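Side-chain contacts in SVS_variant_AS1 (Streptomyces sp. CWA1, PDB 6TJA), which probably catalyses, as an engineered ancestral class I terpene cyclase, the cyclisation of geranylgeranyl diphosphate to the spirocyclic diterpene spiroviolene: residues Val33-Arg38 / Gln131-Arg136; Asp58-Phe63 / Asp71-Thr76; Leu78-Leu83 / Phe192-Ile197. One frame throughout, in Å; residues are numbered along the deposited sequence.

This example illustrates how three contacts of an all-helical terpene cyclase gather about helix 70-91. Interactions 2 and 3 both use it directly, and their centres lie about 7 Å apart. Arg72 NH1 of interaction 2 reaches Ile197 O of interaction 3 at 2.9 Å, a probable hydrogen bond. Interaction 1 bridges helices 25-38 and 126-140 across the same long helix, its centre about 13 Å from that of interaction 2 and 12 Å from that of interaction 3. Ile133 packs on Phe79 and Trp82, and Arg136 on Leu74 and Ala75. Interaction 3 lies deepest, about 9 Å from the chain's centre, as might be expected near the cyclisation pocket of this family.

Interaction 1 of 3, residues Val33-Arg38 / Gln131-Arg136; sequences VEWIRR and QDIARR
Trp35 and Asp132 make a side-chain bridge between two helices too far apart for their backbones to pack, at the partly buried periphery of the helical bundle. The short axes of 33-38 and 131-136 come no closer than 13.0 Å, at 136° to one another, and the side chains of Trp35 and Asp132 together bridge that gap. With CG anti to the backbone N, the Trp35 ring is carried out toward the second helix, where NE1 donates to Asp132 OD2 at 2.8 Å. The acceptor lies near the ring plane, at the indole edge, but the N-H arrives from above the carboxylate plane.

The same oxygen has a second donor: Arg136 NE, one helical turn further on, approaches Asp132 OD2 at 2.9 Å from the opposite face of the carboxylate. One oxygen is thus clasped between an indole and a guanidinium, which should fix the rotation of the carboxylate. Arg135 pairs with the other oxygen, OD1, to complete a salt-bridge network, although the modelled separation is too short to be taken literally. This cationic setting would be expected to keep Asp132 ionised.

Beyond the polar centre, the guanidinium of Arg136 stands almost perpendicular to the indole, with NH2 3.7 Å from Trp35 CD1. At the far end of the ring, Ile133 CD1 meets Trp35 CH2 at 4.1 Å, the two side chains crossing at about a right angle. Helix 70-91 packs against the bridge, with Leu78 on Trp35 and Tyr81 on Ile36; Val33 and Ile36 also touch helix 45-52.

Interaction 2 of 3, residues Asp58-Phe63 / Asp71-Thr76; sequences DFFARF and DRLLAT
A helix-loop-helix connection of the all-alpha class I terpene synthase fold is closed here, across a short loop, by Phe60, which meets Leu73 and Thr76, and Ala61, which meets Leu73. Helix 56-61 leads into the long helix 70-91, near whose C-terminal end the aspartate-rich sequence of the family begins. The contact is wholly buried, and its backbones come close: the CA atoms of Ala61 and Leu73 are 7.0 Å apart.

The apolar half belongs to Leu73. Its side chain leaves the helix with CG anti to the backbone N, chi1 178°, and the branch then brings both methyl groups to the first helix. CD1 does most of the touching, lying 4.0 Å from Phe60 CD2 and also packing on Ala61 CA. CD2 is a looser neighbour of Ala61 CB.

The Phe60 ring is held from several directions. Within its own segment, Phe63 CB sits over one face, displaced toward the rim; Met194 and Ala198 add further contacts from the region around helix 195-199. Thr76 approaches CD2 and CE2 of the ring obliquely, the two side chains crossing at about a right angle, with Thr76 CB 3.5 Å from Phe60 CE2.

A hydroxyl set against an aromatic ring in a buried interface can be satisfied by its own helix, and Thr76 is a clear case. A chi1 of 58° sets its hydroxyl between the backbone N and carbonyl carbon and directs it back along the helix. Arg72 O, already the acceptor of Thr76 N at 3.2 Å, thereby also takes Thr76 OG1 at 3.0 Å, while OG1 remains 3.3 Å from Phe60 CE2.

Interaction 3 of 3, residues Leu78-Leu83 / Phe192-Ile197; sequences LFVYWL and FAMLEI
Met194 reaches Phe79 and Val80 by a side chain that is nearly extended through chi2 and then bends at chi3, -71°, turning the terminal methyl along the surface of segment 78-83. From the other side, the engineered Phe79 has CG anti to its backbone N, with chi1 177°, and this directs the ring to flank the incoming thioether. The two side chains cross at about a right angle.

Sulfur and methyl divide the work. Met194 SD rests against the base of the aromatic side chain, 3.8 Å from Phe79 CB and 3.9 Å from Phe79 CD2. Met194 CE lies at the ring edge, near its plane and 3.8 Å from Phe79 CD2, and it also meets Val80 CG2 at 3.7 Å. The sulfur lies 5.0 Å from the Phe79 ring centroid, along a line 63° from the ring normal, so this Met-aromatic contact is oblique and the sulfur does not sit over the ring.

Met194 occupies a type I beta turn running from Phe192 to Leu195, closed by Leu195 N donating to Phe192 O at 3.1 Å. The turn links helices 188-192 and 195-199, and the long side chain of Met194 extends inward to helix 70-91. Around the Phe79 ring, Phe149 of helix 143-169 forms an edge-to-face pair, and CB of Leu83, also engineered, lies over one face toward the rim. Met194 touches Phe149 as well.

Across these two segments the attraction is probably mainly dispersive, with the polarisable sulfur and an aliphatic methyl meeting aromatic and branched carbon. Such chemistry is consistent with the apolar interior in which terpene cyclases fold the hydrocarbon chains of their diphosphate substrates.

Interaction 1 of 3, residues Val33-Arg38 / Gln131-Arg136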
loop_
_atom_site.group_PDB
_atom_site.type_symbol
_atom_site.label_atom_id
_atom_site.label_comp_id
_atom_site.label_asym_id
_atom_site.label_seq_id
_atom_site.Cartn_x
_atom_site.Cartn_y
_atom_site.Cartn_z
ATOM N N VAL A 33 1.611 -20.633 20.828
ATOM C CA VAL A 33 0.423 -21.321 21.233
ATOM C C VAL A 33 -0.196 -20.635 22.425
ATOM O O VAL A 33 -1.381 -20.524 22.481
ATOM C CB VAL A 33 0.699 -22.781 21.539
ATOM C CG1 VAL A 33 -0.506 -23.409 22.179
ATOM C CG2 VAL A 33 1.054 -23.511 20.273
ATOM N N GLU A 34 0.594 -20.148 23.360
ATOM C CA GLU A 34 -0.018 -19.459 24.472
ATOM C C GLU A 34 -0.587 -18.120 24.080
ATOM O O GLU A 34 -1.642 -17.781 24.506
ATOM C CB GLU A 34 0.781 -19.443 25.792
ATOM C CG GLU A 34 2.253 -19.120 25.773
ATOM C CD GLU A 34 3.085 -19.858 26.840
ATOM O OE1 GLU A 34 2.682 -20.930 27.338
ATOM O OE2 GLU A 34 4.178 -19.382 27.170
ATOM N N TRP A 35 0.111 -17.371 23.255
ATOM C CA TRP A 35 -0.399 -16.060 22.748
ATOM C C TRP A 35 -1.755 -16.250 22.063
ATOM O O TRP A 35 -2.647 -15.393 22.281
ATOM C CB TRP A 35 0.581 -15.407 21.777
ATOM C CG TRP A 35 0.102 -14.143 21.136
ATOM C CD1 TRP A 35 0.316 -12.869 21.575
ATOM C CD2 TRP A 35 -0.630 -14.029 19.905
ATOM N NE1 TRP A 35 -0.233 -11.973 20.696
ATOM C CE2 TRP A 35 -0.819 -12.655 19.664
ATOM C CE3 TRP A 35 -1.091 -14.943 18.958
ATOM C CZ2 TRP A 35 -1.481 -12.181 18.535
ATOM C CZ3 TRP A 35 -1.726 -14.477 17.829
ATOM C CH2 TRP A 35 -1.928 -13.112 17.625
ATOM N N ILE A 36 -1.861 -17.298 21.239
ATOM C CA ILE A 36 -3.067 -17.624 20.427
ATOM C C ILE A 36 -4.257 -17.795 21.373
ATOM O O ILE A 36 -5.297 -17.193 21.077
ATOM C CB ILE A 36 -2.855 -18.872 19.542
ATOM C CG1 ILE A 36 -1.845 -18.612 18.425
ATOM C CG2 ILE A 36 -4.170 -19.363 18.968
ATOM C CD1 ILE A 36 -1.470 -19.855 17.640
ATOM N N ARG A 37 -4.100 -18.582 22.448
ATOM C CA ARG A 37 -5.160 -18.872 23.459
ATOM C C ARG A 37 -5.607 -17.565 24.138
ATOM O O ARG A 37 -6.824 -17.390 24.325
ATOM C CB ARG A 37 -4.670 -19.939 24.449
ATOM C CG ARG A 37 -4.327 -21.257 23.763
ATOM C CD ARG A 37 -4.231 -22.515 24.615
ATOM N NE ARG A 37 -4.920 -23.543 23.838
ATOM C CZ ARG A 37 -4.418 -24.699 23.404
ATOM N NH1 ARG A 37 -3.181 -25.066 23.706
ATOM N NH2 ARG A 37 -5.198 -25.500 22.683
ATOM N N ARG A 38 -4.683 -16.645 24.415
ATOM C CA ARG A 38 -4.975 -15.357 25.092
ATOM C C ARG A 38 -5.398 -14.261 24.100
ATOM O O ARG A 38 -5.848 -13.206 24.566
ATOM C CB ARG A 38 -3.733 -14.908 25.867
ATOM C CG ARG A 38 -3.448 -15.759 27.096
ATOM C CD ARG A 38 -2.018 -15.638 27.602
ATOM N NE ARG A 38 -1.802 -16.444 28.801
ATOM C CZ ARG A 38 -1.720 -17.779 28.846
ATOM N NH1 ARG A 38 -1.827 -18.526 27.756
ATOM N NH2 ARG A 38 -1.528 -18.369 30.012
ATOM N N GLN A 131 -2.902 -5.538 16.518
ATOM C CA GLN A 131 -2.314 -4.337 17.169
ATOM C C GLN A 131 -1.201 -4.760 18.135
ATOM O O GLN A 131 -0.244 -3.967 18.308
ATOM C CB GLN A 131 -3.397 -3.505 17.847
ATOM C CG GLN A 131 -4.217 -2.693 16.855
ATOM C CD GLN A 131 -5.157 -1.751 17.558
ATOM O OE1 GLN A 131 -5.924 -2.176 18.405
ATOM N NE2 GLN A 131 -5.110 -0.477 17.196
ATOM N N ASP A 132 -1.343 -5.932 18.753
ATOM C CA ASP A 132 -0.340 -6.519 19.671
ATOM C C ASP A 132 0.901 -6.886 18.852
ATOM O O ASP A 132 2.016 -6.491 19.228
ATOM C CB ASP A 132 -0.880 -7.770 20.365
ATOM C CG ASP A 132 0.106 -8.324 21.386
ATOM O OD1 ASP A 132 0.351 -7.647 22.419
ATOM O OD2 ASP A 132 0.672 -9.370 21.107
ATOM N N ILE A 133 0.692 -7.582 17.729
ATOM C CA ILE A 133 1.779 -7.890 16.768
ATOM C C ILE A 133 2.443 -6.570 16.398
ATOM O O ILE A 133 3.655 -6.491 16.533
ATOM C CB ILE A 133 1.281 -8.641 15.529
ATOM C CG1 ILE A 133 0.812 -10.053 15.880
ATOM C CG2 ILE A 133 2.367 -8.648 14.466
ATOM C CD1 ILE A 133 -0.167 -10.647 14.871
ATOM N N ALA A 134 1.674 -5.565 15.980
ATOM C CA ALA A 134 2.228 -4.259 15.548
ATOM C C ALA A 134 3.071 -3.640 16.667
ATOM O O ALA A 134 4.124 -3.073 16.348
ATOM C CB ALA A 134 1.137 -3.319 15.122
ATOM N N ARG A 135 2.607 -3.720 17.918
ATOM C CA ARG A 135 3.296 -3.125 19.093
ATOM C C ARG A 135 4.661 -3.819 19.227
ATOM O O ARG A 135 5.705 -3.125 19.368
ATOM C CB ARG A 135 2.423 -3.267 20.346
ATOM C CG ARG A 135 3.078 -2.711 21.608
ATOM C CD ARG A 135 2.428 -3.166 22.907
ATOM N NE ARG A 135 2.157 -4.605 22.936
ATOM C CZ ARG A 135 3.069 -5.581 23.059
ATOM N NH1 ARG A 135 4.368 -5.311 23.152
ATOM N NH2 ARG A 135 2.661 -6.841 23.073
ATOM N N ARG A 136 4.667 -5.143 19.107
ATOM C CA ARG A 136 5.925 -5.929 19.093
ATOM C C ARG A 136 6.856 -5.386 17.999
ATOM O O ARG A 136 8.028 -5.128 18.303
ATOM C CB ARG A 136 5.604 -7.414 18.922
ATOM C CG ARG A 136 4.934 -8.024 20.144
ATOM C CD ARG A 136 4.336 -9.390 19.899
ATOM N NE ARG A 136 3.572 -9.863 21.062
ATOM C CZ ARG A 136 4.002 -10.735 21.969
ATOM N NH1 ARG A 136 5.205 -11.280 21.912
ATOM N NH2 ARG A 136 3.209 -11.065 22.958
#

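Interaction 2 of 3, residues Asp58-Phe63 / Asp71-Thr76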
loop_
_atom_site.group_PDB
_atom_site.type_symbol
_atom_site.label_atom_id
_atom_site.label_comp_id
_atom_site.label_asym_id
_atom_site.label_seq_id
_atom_site.Cartn_x
_atom_site.Cartn_y
_atom_site.Cartn_z
ATOM N N ASP A 58 6.667 -23.213 12.880
ATOM C CA ASP A 58 7.483 -24.108 12.021
ATOM C C ASP A 58 7.717 -23.395 10.680
ATOM O O ASP A 58 8.857 -23.373 10.180
ATOM C CB ASP A 58 6.800 -25.473 11.836
ATOM C CG ASP A 58 7.693 -26.549 11.231
ATOM O OD1 ASP A 58 8.436 -27.202 12.023
ATOM O OD2 ASP A 58 7.653 -26.723 9.982
ATOM N N PHE A 59 6.643 -22.855 10.105
ATOM C CA PHE A 59 6.666 -22.145 8.805
ATOM C C PHE A 59 7.722 -21.035 8.871
ATOM O O PHE A 59 8.642 -21.088 8.071
ATOM C CB PHE A 59 5.265 -21.647 8.454
ATOM C CG PHE A 59 5.183 -20.846 7.190
ATOM C CD1 PHE A 59 4.979 -21.475 5.982
ATOM C CD2 PHE A 59 5.295 -19.468 7.222
ATOM C CE1 PHE A 59 4.890 -20.730 4.815
ATOM C CE2 PHE A 59 5.180 -18.726 6.057
ATOM C CZ PHE A 59 5.000 -19.362 4.852
ATOM N N PHE A 60 7.609 -20.053 9.765
ATOM C CA PHE A 60 8.455 -18.846 9.663
ATOM C C PHE A 60 9.848 -19.093 10.260
ATOM O O PHE A 60 10.760 -18.358 9.866
ATOM C CB PHE A 60 7.798 -17.606 10.256
ATOM C CG PHE A 60 8.380 -16.347 9.650
ATOM C CD1 PHE A 60 8.153 -16.045 8.318
ATOM C CD2 PHE A 60 9.202 -15.513 10.383
ATOM C CE1 PHE A 60 8.726 -14.926 7.733
ATOM C CE2 PHE A 60 9.726 -14.368 9.813
ATOM C CZ PHE A 60 9.481 -14.072 8.495
ATOM N N ALA A 61 10.014 -20.117 11.108
ATOM C CA ALA A 61 11.321 -20.579 11.622
ATOM C C ALA A 61 12.202 -21.068 10.462
ATOM O O ALA A 61 13.447 -21.131 10.611
ATOM C CB ALA A 61 11.092 -21.657 12.669
ATOM N N ARG A 62 11.576 -21.446 9.352
ATOM C CA ARG A 62 12.250 -21.802 8.079
ATOM C C ARG A 62 12.621 -20.564 7.247
ATOM O O ARG A 62 13.537 -20.680 6.407
ATOM C CB ARG A 62 11.362 -22.744 7.277
ATOM C CG ARG A 62 11.084 -24.054 8.001
ATOM C CD ARG A 62 10.018 -24.788 7.203
ATOM N NE ARG A 62 9.629 -26.038 7.819
ATOM C CZ ARG A 62 10.309 -27.166 7.709
ATOM N NH1 ARG A 62 11.403 -27.215 6.968
ATOM N NH2 ARG A 62 9.887 -28.249 8.328
ATOM N N PHE A 63 11.982 -19.439 7.474
ATOM C CA PHE A 63 12.289 -18.217 6.759
ATOM C C PHE A 63 13.462 -17.499 7.394
ATOM O O PHE A 63 14.245 -16.935 6.724
ATOM C CB PHE A 63 11.086 -17.284 6.752
ATOM C CG PHE A 63 10.083 -17.600 5.712
ATOM C CD1 PHE A 63 9.511 -18.836 5.652
ATOM C CD2 PHE A 63 9.730 -16.665 4.783
ATOM C CE1 PHE A 63 8.599 -19.140 4.692
ATOM C CE2 PHE A 63 8.820 -16.958 3.812
ATOM C CZ PHE A 63 8.247 -18.193 3.772
ATOM N N ASP A 71 12.436 -13.271 20.472
ATOM C CA ASP A 71 11.252 -12.483 20.521
ATOM C C ASP A 71 10.919 -11.957 19.150
ATOM O O ASP A 71 9.797 -11.729 18.860
ATOM C CB ASP A 71 11.364 -11.335 21.508
ATOM C CG ASP A 71 11.715 -11.773 22.897
ATOM O OD1 ASP A 71 11.375 -12.851 23.338
ATOM O OD2 ASP A 71 12.353 -10.994 23.564
ATOM N N ARG A 72 11.912 -11.756 18.318
ATOM C CA ARG A 72 11.668 -11.246 16.939
ATOM C C ARG A 72 11.061 -12.365 16.096
ATOM O O ARG A 72 10.136 -12.080 15.338
ATOM C CB ARG A 72 12.942 -10.706 16.304
ATOM C CG ARG A 72 13.411 -9.392 16.906
ATOM C CD ARG A 72 14.750 -9.048 16.292
ATOM N NE ARG A 72 15.225 -7.745 16.694
ATOM C CZ ARG A 72 15.212 -6.633 15.960
ATOM N NH1 ARG A 72 14.655 -6.572 14.748
ATOM N NH2 ARG A 72 15.751 -5.549 16.488
ATOM N N LEU A 73 11.546 -13.601 16.251
ATOM C CA LEU A 73 11.004 -14.763 15.513
ATOM C C LEU A 73 9.592 -15.032 16.022
ATOM O O LEU A 73 8.749 -15.480 15.218
ATOM C CB LEU A 73 11.914 -15.986 15.693
ATOM C CG LEU A 73 11.432 -17.255 15.005
ATOM C CD1 LEU A 73 11.238 -17.023 13.503
ATOM C CD2 LEU A 73 12.395 -18.390 15.244
ATOM N N LEU A 74 9.342 -14.799 17.316
ATOM C CA LEU A 74 7.986 -15.006 17.875
ATOM C C LEU A 74 7.026 -14.007 17.227
ATOM O O LEU A 74 5.986 -14.440 16.739
ATOM C CB LEU A 74 7.983 -14.861 19.403
ATOM C CG LEU A 74 6.598 -14.888 20.049
ATOM C CD1 LEU A 74 5.843 -16.154 19.644
ATOM C CD2 LEU A 74 6.721 -14.770 21.567
ATOM N N ALA A 75 7.358 -12.721 17.252
ATOM C CA ALA A 75 6.454 -11.645 16.792
ATOM C C ALA A 75 6.095 -11.884 15.316
ATOM O O ALA A 75 4.897 -11.875 14.971
ATOM C CB ALA A 75 7.102 -10.309 17.016
ATOM N N THR A 76 7.088 -12.158 14.474
ATOM C CA THR A 76 6.857 -12.406 13.026
ATOM C C THR A 76 6.055 -13.706 12.877
ATOM O O THR A 76 5.096 -13.697 12.105
ATOM C CB THR A 76 8.182 -12.373 12.267
ATOM O OG1 THR A 76 9.025 -13.360 12.855
ATOM C CG2 THR A 76 8.845 -11.015 12.328
#

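Interaction 3 of 3, residues Leu78-Leu83 / Phe192-Ile197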
loop_
_atom_site.group_PDB
_atom_site.type_symbol
_atom_site.label_atom_id
_atom_site.label_comp_id
_atom_site.label_asym_id
_atom_site.label_seq_id
_atom_site.Cartn_x
_atom_site.Cartn_y
_atom_site.Cartn_z
ATOM N N LEU A 78 3.813 -14.910 14.976
ATOM C CA LEU A 78 2.408 -14.552 15.344
ATOM C C LEU A 78 1.654 -14.009 14.125
ATOM O O LEU A 78 0.506 -14.439 13.877
ATOM C CB LEU A 78 2.430 -13.526 16.478
ATOM C CG LEU A 78 3.000 -14.039 17.803
ATOM C CD1 LEU A 78 2.786 -13.013 18.894
ATOM C CD2 LEU A 78 2.366 -15.364 18.191
ATOM N N PHE A 79 2.250 -13.087 13.374
ATOM C CA PHE A 79 1.559 -12.518 12.192
ATOM C C PHE A 79 1.259 -13.631 11.201
ATOM O O PHE A 79 0.303 -13.485 10.457
ATOM C CB PHE A 79 2.333 -11.430 11.454
ATOM C CG PHE A 79 1.586 -10.974 10.226
ATOM C CD1 PHE A 79 0.438 -10.202 10.345
ATOM C CD2 PHE A 79 1.993 -11.351 8.962
ATOM C CE1 PHE A 79 -0.256 -9.767 9.224
ATOM C CE2 PHE A 79 1.241 -10.992 7.848
ATOM C CZ PHE A 79 0.118 -10.202 7.987
ATOM N N VAL A 80 2.072 -14.681 11.125
ATOM C CA VAL A 80 1.765 -15.771 10.149
ATOM C C VAL A 80 0.513 -16.516 10.631
ATOM O O VAL A 80 -0.321 -16.864 9.741
ATOM C CB VAL A 80 2.927 -16.737 9.891
ATOM C CG1 VAL A 80 2.469 -17.904 9.008
ATOM C CG2 VAL A 80 4.110 -16.017 9.266
ATOM N N TYR A 81 0.365 -16.733 11.951
ATOM C CA TYR A 81 -0.869 -17.337 12.537
ATOM C C TYR A 81 -2.069 -16.439 12.192
ATOM O O TYR A 81 -3.125 -16.911 11.666
ATOM C CB TYR A 81 -0.744 -17.543 14.050
ATOM C CG TYR A 81 0.105 -18.722 14.460
ATOM C CD1 TYR A 81 -0.359 -20.015 14.327
ATOM C CD2 TYR A 81 1.377 -18.549 14.974
ATOM C CE1 TYR A 81 0.419 -21.109 14.693
ATOM C CE2 TYR A 81 2.150 -19.624 15.376
ATOM C CZ TYR A 81 1.673 -20.909 15.223
ATOM O OH TYR A 81 2.446 -21.957 15.562
ATOM N N TRP A 82 -1.921 -15.166 12.528
ATOM C CA TRP A 82 -2.937 -14.116 12.306
ATOM C C TRP A 82 -3.386 -14.153 10.857
ATOM O O TRP A 82 -4.575 -14.146 10.632
ATOM C CB TRP A 82 -2.381 -12.741 12.645
ATOM C CG TRP A 82 -3.441 -11.698 12.580
ATOM C CD1 TRP A 82 -4.290 -11.302 13.576
ATOM C CD2 TRP A 82 -3.784 -10.933 11.424
ATOM N NE1 TRP A 82 -5.108 -10.308 13.126
ATOM C CE2 TRP A 82 -4.841 -10.083 11.800
ATOM C CE3 TRP A 82 -3.295 -10.878 10.119
ATOM C CZ2 TRP A 82 -5.406 -9.186 10.901
ATOM C CZ3 TRP A 82 -3.882 -10.014 9.228
ATOM C CH2 TRP A 82 -4.914 -9.171 9.617
ATOM N N LEU A 83 -2.436 -14.175 9.930
ATOM C CA LEU A 83 -2.704 -14.147 8.481
ATOM C C LEU A 83 -3.535 -15.367 8.108
ATOM O O LEU A 83 -4.542 -15.178 7.415
ATOM C CB LEU A 83 -1.392 -14.110 7.696
ATOM C CG LEU A 83 -1.523 -14.180 6.171
ATOM C CD1 LEU A 83 -1.865 -12.822 5.584
ATOM C CD2 LEU A 83 -0.228 -14.708 5.591
ATOM N N PHE A 192 7.369 -11.861 3.520
ATOM C CA PHE A 192 8.779 -11.630 3.142
ATOM C C PHE A 192 9.277 -10.329 3.789
ATOM O O PHE A 192 10.483 -10.238 4.158
ATOM C CB PHE A 192 8.901 -11.746 1.621
ATOM C CG PHE A 192 8.965 -13.178 1.145
ATOM C CD1 PHE A 192 10.092 -13.946 1.370
ATOM C CD2 PHE A 192 7.888 -13.789 0.547
ATOM C CE1 PHE A 192 10.170 -15.264 0.945
ATOM C CE2 PHE A 192 7.958 -15.112 0.125
ATOM C CZ PHE A 192 9.104 -15.843 0.314
ATOM N N ALA A 193 8.385 -9.360 3.990
ATOM C CA ALA A 193 8.747 -8.041 4.569
ATOM C C ALA A 193 9.026 -8.202 6.071
ATOM O O ALA A 193 9.483 -7.236 6.647
ATOM C CB ALA A 193 7.650 -7.005 4.337
ATOM N N MET A 194 8.721 -9.350 6.689
ATOM C CA MET A 194 9.075 -9.628 8.110
ATOM C C MET A 194 10.480 -10.241 8.256
ATOM O O MET A 194 10.906 -10.386 9.402
ATOM C CB MET A 194 8.088 -10.597 8.750
ATOM C CG MET A 194 6.690 -10.074 8.815
ATOM S SD MET A 194 5.771 -11.135 9.895
ATOM C CE MET A 194 5.609 -12.641 8.944
ATOM N N LEU A 195 11.196 -10.568 7.197
ATOM C CA LEU A 195 12.536 -11.133 7.303
ATOM C C LEU A 195 13.501 -10.255 8.092
ATOM O O LEU A 195 14.129 -10.694 8.983
ATOM C CB LEU A 195 13.118 -11.471 5.942
ATOM C CG LEU A 195 12.653 -12.691 5.165
ATOM C CD1 LEU A 195 13.073 -12.733 3.713
ATOM C CD2 LEU A 195 12.977 -13.994 5.854
ATOM N N GLU A 196 13.551 -8.997 7.731
ATOM C CA GLU A 196 14.359 -7.980 8.330
ATOM C C GLU A 196 14.080 -7.812 9.800
ATOM O O GLU A 196 14.944 -7.561 10.571
ATOM C CB GLU A 196 13.943 -6.685 7.684
ATOM C CG GLU A 196 14.940 -6.091 6.789
ATOM C CD GLU A 196 14.663 -4.658 6.573
ATOM O OE1 GLU A 196 13.729 -4.326 5.883
ATOM O OE2 GLU A 196 15.414 -3.868 7.088
ATOM N N ILE A 197 12.814 -7.891 10.131
ATOM C CA ILE A 197 12.288 -7.736 11.515
ATOM C C ILE A 197 12.730 -8.954 12.338
ATOM O O ILE A 197 13.157 -8.767 13.482
ATOM C CB ILE A 197 10.764 -7.500 11.489
ATOM C CG1 ILE A 197 10.436 -6.188 10.757
ATOM C CG2 ILE A 197 10.195 -7.512 12.891
ATOM C CD1 ILE A 197 8.974 -5.908 10.614
#